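Local coordinates for envelope glycoprotein (Bourbon virus, PDB 5ZKX) that probably mediates fusion of the viral and host membranes, as a gp64-family class III fusion glycoprotein captured here in its postfusion form, at residues Arg126-Asn129 with His135-Asn138; Val110-Asp115 with Leu139-Gly144; Gly186-Leu191 with Asn429-Leu434; Lys83-Gly86 with Cys91-Gly94; Glu151-Ala156 with Ser419-Trp424. One frame throughout, in Å; residues are numbered along the deposited sequence.

Contact 1: residues Arg126-Asn129 with His135-Asn138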
# COMPACT_ATOMS: atom_id res chain seq x y z
N ARG A 126 31.72 8.53 28.92
CA ARG A 126 32.19 8.83 30.27
C ARG A 126 33.44 9.70 30.22
O ARG A 126 34.28 9.56 29.33
CB ARG A 126 32.49 7.54 31.05
CG ARG A 126 33.53 6.67 30.40
CD ARG A 126 34.09 5.65 31.37
NE ARG A 126 35.15 4.88 30.73
CZ ARG A 126 34.95 3.77 30.03
NH1 ARG A 126 33.72 3.29 29.88
NH2 ARG A 126 35.98 3.14 29.48
N SER A 127 33.55 10.60 31.20
CA SER A 127 34.66 11.53 31.28
C SER A 127 34.86 11.93 32.74
O SER A 127 33.91 11.91 33.53
CB SER A 127 34.42 12.78 30.42
OG SER A 127 35.36 13.80 30.71
N ASN A 128 36.09 12.28 33.08
CA ASN A 128 36.40 12.79 34.41
C ASN A 128 37.75 13.48 34.37
O ASN A 128 38.66 13.05 33.66
CB ASN A 128 36.39 11.68 35.47
CG ASN A 128 37.52 10.69 35.29
OD1 ASN A 128 37.53 9.90 34.34
ND2 ASN A 128 38.47 10.72 36.21
N ASN A 129 37.87 14.57 35.13
CA ASN A 129 39.07 15.40 35.15
C ASN A 129 39.45 15.76 36.59
O ASN A 129 39.69 16.92 36.93
CB ASN A 129 38.86 16.66 34.30
CG ASN A 129 40.15 17.37 33.98
OD1 ASN A 129 41.21 16.76 33.87
ND2 ASN A 129 40.07 18.69 33.84
N HIS A 135 46.91 14.33 33.68
CA HIS A 135 45.98 14.01 32.61
C HIS A 135 45.11 12.82 32.99
O HIS A 135 45.51 11.98 33.80
CB HIS A 135 46.73 13.69 31.31
CG HIS A 135 47.36 14.89 30.67
ND1 HIS A 135 46.68 15.71 29.80
CD2 HIS A 135 48.62 15.38 30.75
CE1 HIS A 135 47.49 16.67 29.39
NE2 HIS A 135 48.67 16.50 29.95
N THR A 136 43.92 12.75 32.39
CA THR A 136 43.01 11.64 32.59
C THR A 136 42.53 11.15 31.23
O THR A 136 42.30 11.95 30.32
CB THR A 136 41.81 12.02 33.47
OG1 THR A 136 42.28 12.66 34.66
CG2 THR A 136 41.01 10.78 33.85
N CYS A 137 42.38 9.83 31.09
CA CYS A 137 41.97 9.24 29.83
C CYS A 137 40.74 8.37 30.05
O CYS A 137 40.69 7.58 30.99
CB CYS A 137 43.09 8.41 29.20
SG CYS A 137 42.65 7.64 27.62
N ASN A 138 39.76 8.53 29.17
CA ASN A 138 38.61 7.64 29.06
C ASN A 138 38.44 7.25 27.60
O ASN A 138 38.52 8.10 26.71
CB ASN A 138 37.33 8.30 29.58
CG ASN A 138 37.25 8.33 31.09
OD1 ASN A 138 36.92 7.33 31.73
ND2 ASN A 138 37.56 9.49 31.67
O HOH W 1 38.33 11.67 30.79
O HOH W 2 42.81 15.14 35.48
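R126 touches N138 in this buried contact, within the beta-rich part of a gp64-family fold. Here a short segment runs beside the long strand 134-148 of an antiparallel sheet. No backbone hydrogen bond joins the two; side chains and water do. With chi1 at 59°, R126 starts between its backbone N and carbonyl carbon. Its chain then extends so that NE comes 3.2 Å from N138 OD1. That oxygen lies at the edge of the guanidinium, in its plane, but the bond is bent and weak. The outer nitrogens are held elsewhere: NH1 by E96, NH2 by the carbonyl of V97. S127 points away from the strand, and its OG bonds S54 OG. Its backbone pairs with K442 of the parallel strand 442-443. Its CA lies 3.6 Å from N138 ND2. N128 makes the strong bond. Its OD1 accepts from N138 ND2 at 2.7 Å and 173°, with the two amide planes 75° apart. That bond largely sets the N138 amide; weak ones from R126 and D99 N add to it at OD1. Water 1 appears to accept from N138 ND2, at a doubtfully short distance, and at longer range from N128 N. N128 O packs on T136, 3.3 Å from CG2. N129 sends its ND2 to the carbonyl of Y57. Its OD1 is 2.8 Å from water 2, which lies 2.7 Å from T136 OG1.

Contact 2: residues Val110-Asp115 with Leu139-Gly144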
# COMPACT_ATOMS: atom_id res chain seq x y z
N VAL A 110 47.60 5.29 21.34
CA VAL A 110 48.46 4.12 21.35
C VAL A 110 48.54 3.43 19.99
O VAL A 110 49.56 2.76 19.71
CB VAL A 110 47.99 3.13 22.44
CG1 VAL A 110 48.31 1.67 22.11
CG2 VAL A 110 48.60 3.50 23.79
N ASP A 111 47.58 3.63 19.08
CA ASP A 111 47.39 2.79 17.90
C ASP A 111 47.09 1.35 18.34
O ASP A 111 47.86 0.41 18.13
CB ASP A 111 48.60 2.86 16.96
CG ASP A 111 48.34 2.22 15.62
OD1 ASP A 111 47.45 2.70 14.89
OD2 ASP A 111 49.04 1.24 15.29
N TRP A 112 45.91 1.24 18.97
CA TRP A 112 45.61 0.14 19.88
C TRP A 112 45.65 -1.24 19.23
O TRP A 112 45.73 -2.24 19.97
CB TRP A 112 44.23 0.35 20.51
CG TRP A 112 44.08 1.69 21.17
CD1 TRP A 112 44.36 2.00 22.46
CD2 TRP A 112 43.60 2.90 20.56
NE1 TRP A 112 44.09 3.32 22.70
CE2 TRP A 112 43.62 3.90 21.55
CE3 TRP A 112 43.16 3.23 19.28
CZ2 TRP A 112 43.22 5.21 21.30
CZ3 TRP A 112 42.76 4.53 19.03
CH2 TRP A 112 42.79 5.50 20.04
N LYS A 113 45.60 -1.35 17.90
CA LYS A 113 45.68 -2.64 17.23
C LYS A 113 44.56 -3.58 17.70
O LYS A 113 44.79 -4.55 18.43
CB LYS A 113 47.06 -3.29 17.42
CG LYS A 113 47.94 -3.27 16.19
CD LYS A 113 48.06 -1.87 15.60
CE LYS A 113 49.03 -1.86 14.43
NZ LYS A 113 50.40 -2.24 14.85
N MET A 114 43.34 -3.22 17.30
CA MET A 114 42.09 -3.80 17.79
C MET A 114 42.19 -5.30 18.03
O MET A 114 42.43 -6.08 17.10
CB MET A 114 40.98 -3.52 16.78
CG MET A 114 41.21 -2.29 15.94
SD MET A 114 40.93 -0.81 16.90
CE MET A 114 41.28 0.47 15.69
N ASP A 115 41.98 -5.71 19.28
CA ASP A 115 42.03 -7.11 19.65
C ASP A 115 40.95 -7.50 20.66
O ASP A 115 40.94 -8.66 21.10
CB ASP A 115 43.41 -7.48 20.21
CG ASP A 115 43.89 -6.51 21.28
OD1 ASP A 115 43.10 -5.63 21.68
OD2 ASP A 115 45.06 -6.63 21.70
N LEU A 139 38.21 5.96 27.36
CA LEU A 139 38.08 5.43 26.01
C LEU A 139 37.03 4.33 26.02
O LEU A 139 37.15 3.37 26.79
CB LEU A 139 39.43 4.90 25.51
CG LEU A 139 39.57 4.55 24.03
CD1 LEU A 139 39.46 5.80 23.18
CD2 LEU A 139 40.89 3.84 23.77
N SER A 140 36.01 4.47 25.17
CA SER A 140 34.93 3.50 25.06
C SER A 140 34.65 3.22 23.59
O SER A 140 34.61 4.14 22.77
CB SER A 140 33.66 4.02 25.74
OG SER A 140 32.77 2.96 26.04
N TRP A 141 34.44 1.94 23.26
CA TRP A 141 34.32 1.50 21.88
C TRP A 141 32.91 1.00 21.58
O TRP A 141 32.18 0.57 22.48
CB TRP A 141 35.32 0.38 21.57
CG TRP A 141 36.74 0.83 21.52
CD1 TRP A 141 37.56 1.04 22.59
CD2 TRP A 141 37.50 1.14 20.35
NE1 TRP A 141 38.80 1.46 22.15
CE2 TRP A 141 38.78 1.53 20.78
CE3 TRP A 141 37.22 1.13 18.98
CZ2 TRP A 141 39.79 1.90 19.89
CZ3 TRP A 141 38.22 1.50 18.10
CH2 TRP A 141 39.49 1.88 18.56
N ARG A 142 32.54 1.08 20.31
CA ARG A 142 31.30 0.52 19.80
C ARG A 142 31.59 -0.21 18.50
O ARG A 142 32.49 0.19 17.75
CB ARG A 142 30.22 1.59 19.59
CG ARG A 142 30.40 2.42 18.32
CD ARG A 142 29.46 3.62 18.29
NE ARG A 142 28.07 3.23 18.54
CZ ARG A 142 27.13 3.18 17.61
NH1 ARG A 142 27.42 3.48 16.35
NH2 ARG A 142 25.89 2.82 17.93
N CYS A 143 30.85 -1.28 18.25
CA CYS A 143 31.02 -2.02 17.00
C CYS A 143 29.81 -2.91 16.78
O CYS A 143 29.10 -3.29 17.72
CB CYS A 143 32.30 -2.85 17.00
SG CYS A 143 32.32 -4.23 18.17
N GLY A 144 29.58 -3.25 15.52
CA GLY A 144 28.51 -4.15 15.15
C GLY A 144 28.74 -4.68 13.76
O GLY A 144 29.50 -4.12 12.97
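The backbones of W112 and L139 stay well apart, their CA atoms 11.1 Å from each other, and no hydrogen bond crosses between the loop and the strand. Side chains fill the gap. L139 CD2 approaches the W112 indole obliquely, 3.4 Å from W112 NE1. The same NE1 donates to the carbonyl of I107, which helps to set the turn of the ring. W141 comes edge first to one face of W112. Its CZ2 lies 3.7 Å from W112 CE3, and the planes stand at 86°. This is an offset edge-to-face (T-shaped) pair, with the six-membered centroids of W112 and W141 5.5 Å apart. The loop between strands 100-101 and 116-118 thus packs by aromatic side chains on the antiparallel sheet that holds strands 134-148 and 44-58; Y51 of strand 44-58 meets both indole rings. M114 adds a Met-aromatic contact. Its chain bends at chi2 (-74°), and this brings SD to 3.5 Å from W141 CH2. The sulfur approaches obliquely, 43° off the ring normal and 4.2 Å from the centroid of the W141 six-membered ring. The methyl CE follows it, 3.7 Å from W141 CH2.

Contact 3: residues Gly186-Leu191 with Asn429-Leu434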
# COMPACT_ATOMS: atom_id res chain seq x y z
N GLY A 186 31.67 7.02 6.94
CA GLY A 186 31.72 7.36 8.35
C GLY A 186 32.09 6.16 9.19
O GLY A 186 33.17 5.57 9.04
N GLU A 187 31.18 5.77 10.09
CA GLU A 187 31.40 4.63 10.97
C GLU A 187 31.29 3.30 10.23
O GLU A 187 31.87 2.31 10.68
CB GLU A 187 30.39 4.63 12.11
CG GLU A 187 30.85 5.31 13.38
CD GLU A 187 29.77 5.34 14.45
OE1 GLU A 187 29.36 6.45 14.87
OE2 GLU A 187 29.32 4.26 14.88
N PHE A 188 30.56 3.26 9.13
CA PHE A 188 30.11 2.01 8.54
C PHE A 188 30.98 1.62 7.35
O PHE A 188 31.51 2.47 6.63
CB PHE A 188 28.65 2.11 8.10
CG PHE A 188 27.69 2.35 9.23
CD1 PHE A 188 26.99 1.30 9.79
CD2 PHE A 188 27.49 3.63 9.72
CE1 PHE A 188 26.10 1.52 10.83
CE2 PHE A 188 26.61 3.85 10.76
CZ PHE A 188 25.92 2.80 11.31
N SER A 189 31.12 0.31 7.16
CA SER A 189 31.74 -0.27 5.98
C SER A 189 30.79 -1.30 5.39
O SER A 189 30.18 -2.08 6.13
CB SER A 189 33.10 -0.91 6.31
OG SER A 189 34.10 0.08 6.52
N TYR A 190 30.67 -1.30 4.07
CA TYR A 190 29.74 -2.16 3.36
C TYR A 190 30.50 -3.01 2.36
O TYR A 190 31.31 -2.49 1.58
CB TYR A 190 28.67 -1.34 2.64
CG TYR A 190 28.00 -0.30 3.51
CD1 TYR A 190 26.79 -0.57 4.13
CD2 TYR A 190 28.56 0.95 3.69
CE1 TYR A 190 26.16 0.38 4.90
CE2 TYR A 190 27.95 1.90 4.46
CZ TYR A 190 26.75 1.61 5.07
OH TYR A 190 26.12 2.56 5.85
N LEU A 191 30.24 -4.31 2.37
CA LEU A 191 30.82 -5.25 1.42
C LEU A 191 29.72 -6.10 0.81
O LEU A 191 28.95 -6.74 1.53
CB LEU A 191 31.86 -6.14 2.10
CG LEU A 191 32.51 -7.19 1.19
CD1 LEU A 191 33.46 -6.52 0.21
CD2 LEU A 191 33.23 -8.24 2.02
N ASN A 429 19.21 1.49 13.15
CA ASN A 429 19.16 1.17 14.58
C ASN A 429 20.48 1.50 15.26
O ASN A 429 20.49 2.02 16.38
CB ASN A 429 18.81 -0.30 14.77
CG ASN A 429 17.40 -0.63 14.33
OD1 ASN A 429 16.51 0.23 14.33
ND2 ASN A 429 17.17 -1.88 13.96
N SER A 430 21.60 1.20 14.60
CA SER A 430 22.91 1.51 15.16
C SER A 430 23.07 3.01 15.40
O SER A 430 23.54 3.44 16.45
CB SER A 430 24.00 0.99 14.23
OG SER A 430 25.14 1.83 14.28
N LYS A 431 22.66 3.82 14.42
CA LYS A 431 22.75 5.27 14.57
C LYS A 431 21.84 5.75 15.69
O LYS A 431 22.21 6.67 16.44
CB LYS A 431 22.39 5.96 13.26
CG LYS A 431 23.33 5.63 12.11
CD LYS A 431 23.02 6.47 10.89
CE LYS A 431 24.01 6.19 9.77
NZ LYS A 431 23.61 6.81 8.47
N GLN A 432 20.66 5.16 15.82
CA GLN A 432 19.75 5.53 16.90
C GLN A 432 20.34 5.15 18.25
O GLN A 432 20.15 5.87 19.24
CB GLN A 432 18.39 4.88 16.69
CG GLN A 432 17.34 5.28 17.71
CD GLN A 432 17.10 6.77 17.75
OE1 GLN A 432 17.14 7.39 18.81
NE2 GLN A 432 16.84 7.36 16.58
N ALA A 433 21.06 4.03 18.31
CA ALA A 433 21.70 3.63 19.56
C ALA A 433 22.81 4.61 19.94
O ALA A 433 22.99 4.91 21.13
CB ALA A 433 22.26 2.21 19.43
N LEU A 434 23.55 5.11 18.96
CA LEU A 434 24.57 6.12 19.24
C LEU A 434 23.94 7.38 19.82
O LEU A 434 24.46 7.96 20.77
CB LEU A 434 25.36 6.44 17.98
CG LEU A 434 26.44 7.51 18.14
CD1 LEU A 434 27.54 7.01 19.06
CD2 LEU A 434 27.01 7.90 16.78
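S430 meets the ring of F188 where helix 422-437 packs against strand 188-192, a helix-on-sheet contact within the gp64-family fold. The helix is regular here: A433 N bonds N429 O and L434 N bonds S430 O. The OG of S430 comes 3.2 Å from F188 CZ and 3.6 Å from F188 CE1. It approaches the far end of the ring obliquely, and its hydrogen bond is made outside this contact. The backbone O of S430 takes NH2 of R142. K431 lies along the other side of the ring tip. Its extended chain passes F188 with two of its carbons. CG is 3.9 Å from F188 CZ, and CE is 3.6 Å from F188 CE2. S430 thus meets the CE1 side and K431 the CE2 side, so the ring end lies between two consecutive helix residues. The F188 ring also meets Y48 of the sheet. Q432 packs on L435 of the second subunit. L434 closes the contact. Its CG is anti to the backbone N (chi1 179°), which places CD2 beside E187. There the carboxylate is already engaged, with OE2 in a salt bridge to R142. The other oxygen, E187 OE1, rests 3.4 Å from L434 CD2.

Contact 4: residues Lys83-Gly86 with Cys91-Gly94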
# COMPACT_ATOMS: atom_id res chain seq x y z
N LYS A 83 35.38 -8.84 6.43
CA LYS A 83 35.18 -10.22 6.00
C LYS A 83 35.25 -11.18 7.17
O LYS A 83 34.41 -12.09 7.30
CB LYS A 83 36.22 -10.59 4.94
CG LYS A 83 35.99 -9.93 3.60
CD LYS A 83 37.19 -10.10 2.69
CE LYS A 83 36.97 -9.37 1.37
NZ LYS A 83 37.01 -10.31 0.22
N THR A 84 36.26 -11.03 8.03
CA THR A 84 36.37 -11.90 9.19
C THR A 84 35.33 -11.57 10.25
O THR A 84 34.98 -12.45 11.06
CB THR A 84 37.78 -11.84 9.79
OG1 THR A 84 37.98 -12.97 10.64
CG2 THR A 84 37.99 -10.58 10.59
N TRP A 85 34.82 -10.34 10.27
CA TRP A 85 33.72 -10.01 11.17
C TRP A 85 32.46 -10.76 10.78
O TRP A 85 31.84 -11.44 11.61
CB TRP A 85 33.46 -8.50 11.17
CG TRP A 85 34.48 -7.69 11.90
CD1 TRP A 85 35.72 -8.08 12.31
CD2 TRP A 85 34.34 -6.32 12.30
NE1 TRP A 85 36.36 -7.05 12.94
CE2 TRP A 85 35.54 -5.95 12.95
CE3 TRP A 85 33.32 -5.37 12.17
CZ2 TRP A 85 35.74 -4.68 13.47
CZ3 TRP A 85 33.53 -4.10 12.69
CH2 TRP A 85 34.73 -3.77 13.33
N GLY A 86 32.05 -10.65 9.51
CA GLY A 86 30.86 -11.34 9.07
C GLY A 86 30.99 -12.85 9.15
O GLY A 86 30.04 -13.55 9.49
N CYS A 91 32.78 -8.42 16.04
CA CYS A 91 33.56 -7.24 15.72
C CYS A 91 34.71 -7.08 16.71
O CYS A 91 34.61 -7.49 17.87
CB CYS A 91 32.69 -5.98 15.71
SG CYS A 91 31.59 -5.82 17.13
N TYR A 92 35.80 -6.49 16.24
CA TYR A 92 37.01 -6.29 17.03
C TYR A 92 37.27 -4.81 17.24
O TYR A 92 37.17 -4.01 16.30
CB TYR A 92 38.22 -6.94 16.36
CG TYR A 92 38.22 -8.46 16.36
CD1 TYR A 92 38.74 -9.17 17.43
CD2 TYR A 92 37.71 -9.17 15.28
CE1 TYR A 92 38.75 -10.56 17.43
CE2 TYR A 92 37.71 -10.56 15.27
CZ TYR A 92 38.23 -11.24 16.35
OH TYR A 92 38.24 -12.62 16.36
N THR A 93 37.60 -4.43 18.48
CA THR A 93 37.84 -3.04 18.84
C THR A 93 39.08 -2.94 19.71
O THR A 93 39.72 -3.95 20.04
CB THR A 93 36.64 -2.42 19.57
OG1 THR A 93 36.22 -3.29 20.63
CG2 THR A 93 35.48 -2.19 18.62
N GLY A 94 39.42 -1.71 20.08
CA GLY A 94 40.49 -1.46 21.02
C GLY A 94 40.03 -1.67 22.45
O GLY A 94 38.96 -2.24 22.70
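A helix-to-strand turn brings W85 of helix 79-88 onto C91 and Y92 of strand 91-93, beside the disulfide between C91 and C143. The link ties this turn to strand 134-148. One indole face of W85 lies under the backbone of C91, whose CA is 3.6 Å from W85 CD2. C91 CB makes a CH-pi contact with the six-membered ring, 3.6 Å from its centroid and 9° off the normal. The C91 sulfur lies above the same face at a distance, with SG 5.3 Å from that centroid. Its chi1 of 47° sets SG between the backbone N and carbonyl carbon, pointing on to C143. Next along the strand, Y92 N sits toward the rim of the same indole face. Y92 O is 3.2 Å from W85 CZ2 and accepts from R49. The Y92 ring slides past W85 in the opposite direction. Its CD2 is 3.4 Å from W85 NE1, which lies near the plane of the tyrosine ring. The ring planes meet obliquely, 43° apart. W85 NE1 and Y92 N are both donors, so they cannot pair. Face packing, not hydrogen bonding, joins the segments; the disulfide and the Y92 OH bond to E88 also hold the region.

Contact 5: residues Glu151-Ala156 with Ser419-Trp424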
# COMPACT_ATOMS: atom_id res chain seq x y z
N GLU A 151 19.30 -6.63 -2.34
CA GLU A 151 18.61 -6.66 -3.62
C GLU A 151 19.14 -5.52 -4.48
O GLU A 151 18.94 -4.35 -4.16
CB GLU A 151 17.10 -6.55 -3.43
CG GLU A 151 16.27 -7.28 -4.49
CD GLU A 151 16.30 -8.78 -4.31
OE1 GLU A 151 15.61 -9.29 -3.39
OE2 GLU A 151 17.00 -9.47 -5.08
N VAL A 152 19.83 -5.87 -5.56
CA VAL A 152 20.44 -4.90 -6.46
C VAL A 152 19.44 -4.56 -7.55
O VAL A 152 18.72 -5.43 -8.06
CB VAL A 152 21.76 -5.45 -7.04
CG1 VAL A 152 22.11 -4.77 -8.35
CG2 VAL A 152 22.88 -5.26 -6.03
N ARG A 153 19.37 -3.28 -7.92
CA ARG A 153 18.42 -2.77 -8.89
C ARG A 153 19.13 -2.36 -10.17
O ARG A 153 20.36 -2.35 -10.26
CB ARG A 153 17.62 -1.59 -8.32
CG ARG A 153 16.39 -1.99 -7.50
CD ARG A 153 16.77 -2.79 -6.28
NE ARG A 153 15.91 -2.52 -5.14
CZ ARG A 153 14.85 -3.26 -4.81
NH1 ARG A 153 14.52 -4.31 -5.54
NH2 ARG A 153 14.13 -2.94 -3.74
N LEU A 154 18.34 -2.00 -11.18
CA LEU A 154 18.84 -1.64 -12.50
C LEU A 154 18.41 -0.22 -12.85
O LEU A 154 17.23 0.12 -12.75
CB LEU A 154 18.34 -2.62 -13.56
CG LEU A 154 19.05 -3.98 -13.61
CD1 LEU A 154 18.17 -5.04 -14.24
CD2 LEU A 154 20.37 -3.86 -14.35
N VAL A 155 19.38 0.60 -13.26
CA VAL A 155 19.09 1.95 -13.76
C VAL A 155 19.67 2.07 -15.16
O VAL A 155 20.26 1.12 -15.68
CB VAL A 155 19.66 3.04 -12.83
CG1 VAL A 155 18.90 3.06 -11.52
CG2 VAL A 155 21.15 2.82 -12.61
N ALA A 156 19.50 3.24 -15.79
CA ALA A 156 19.95 3.43 -17.16
C ALA A 156 21.06 4.46 -17.29
O ALA A 156 22.13 4.14 -17.80
CB ALA A 156 18.76 3.81 -18.05
N SER A 419 14.06 1.55 3.19
CA SER A 419 14.46 1.73 4.58
C SER A 419 14.13 0.51 5.43
O SER A 419 14.79 0.26 6.45
CB SER A 419 13.80 2.98 5.16
OG SER A 419 12.42 3.03 4.85
N ASP A 420 13.13 -0.28 5.03
CA ASP A 420 12.76 -1.47 5.77
C ASP A 420 13.69 -2.65 5.51
O ASP A 420 13.53 -3.69 6.15
CB ASP A 420 11.33 -1.88 5.43
CG ASP A 420 10.30 -1.06 6.16
OD1 ASP A 420 10.63 -0.47 7.22
OD2 ASP A 420 9.14 -1.00 5.69
N GLU A 421 14.63 -2.52 4.58
CA GLU A 421 15.55 -3.62 4.30
C GLU A 421 16.43 -3.90 5.51
O GLU A 421 16.74 -3.01 6.30
CB GLU A 421 16.39 -3.31 3.07
CG GLU A 421 15.59 -3.25 1.79
CD GLU A 421 16.41 -2.82 0.60
OE1 GLU A 421 17.65 -2.86 0.68
OE2 GLU A 421 15.81 -2.43 -0.43
N ASP A 422 16.84 -5.17 5.64
CA ASP A 422 17.55 -5.60 6.84
C ASP A 422 18.84 -4.82 7.05
O ASP A 422 19.17 -4.44 8.18
CB ASP A 422 17.84 -7.10 6.76
CG ASP A 422 16.69 -7.94 7.25
OD1 ASP A 422 15.65 -7.36 7.63
OD2 ASP A 422 16.82 -9.18 7.26
N GLY A 423 19.58 -4.56 5.98
CA GLY A 423 20.84 -3.84 6.12
C GLY A 423 20.63 -2.40 6.55
O GLY A 423 21.30 -1.91 7.47
N TRP A 424 19.71 -1.70 5.89
CA TRP A 424 19.44 -0.31 6.23
C TRP A 424 18.70 -0.18 7.55
O TRP A 424 18.76 0.88 8.18
CB TRP A 424 18.66 0.36 5.11
CG TRP A 424 19.32 0.21 3.77
CD1 TRP A 424 18.73 -0.24 2.62
CD2 TRP A 424 20.69 0.48 3.45
NE1 TRP A 424 19.65 -0.25 1.60
CE2 TRP A 424 20.86 0.19 2.08
CE3 TRP A 424 21.78 0.95 4.18
CZ2 TRP A 424 22.08 0.35 1.43
CZ3 TRP A 424 22.99 1.11 3.53
CH2 TRP A 424 23.13 0.81 2.17
O HOH W 3 17.91 -6.03 0.01
O HOH W 4 17.12 -2.20 -2.62
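The R153 guanidinium meets the carboxylate of E421, the two side chains coming from opposite directions. NH2 of R153 lies 3.7 Å from OE2 of E421, a long salt bridge, and the flat groups are turned 70° against each other. The R153 chain bends at chi2 (62°) and chi3 (145°). This folds the guanidinium back beside E151, whose CB lies over one face near its rim. E421 by contrast is extended beyond CG, so its carboxylate stands well out from its backbone. Two waters bridge the segments. Water 4 donates to E421 OE2 at 2.6 Å and to the carbonyl O of E151 at 3.2 Å. It also accepts from R153 NE at 2.8 Å, though that bond is weak. Water 3 accepts from E151 N at 2.8 Å and gives a weak bond to E421 OE1 at 3.3 Å. Each carboxylate oxygen therefore has its own water. The charge on R153 probably helps to polarise water 4 and to favour the ionised form of E421. R153 NH1 has a further, long and weak ion pair with E415. Nearby, D420 packs on H280 of the second subunit. The contact is a water-bridged ion pair that joins strand 153-155, an outer strand of a small antiparallel sheet, to the N-cap residue of helix 422-437.

In the fold
Contacts 1 and 2 share strand 134-148, with centres about 17 Å apart; R126 NH2 lies 2.9 Å from L139 O. Contact 2 joins contact 4 by the disulfide, C143 SG to C91 SG 2.0 Å, and their centres are about 10 Å apart. Contacts 2 and 3 have centres about 15 Å apart, and R142 of contact 2 reaches both segments of contact 3. Contacts 3 and 5 share helix 422-437, and Y190 CE1 touches W424 CZ3 at 3.5 Å. Contacts 1 and 5 are far apart, about 42 Å between centres. Helix 422-437 meets strand 188-192 in contact 3, and its N-cap residue reaches strand 153-155 in contact 5, consistent with the folded-back form of a postfusion class III protein.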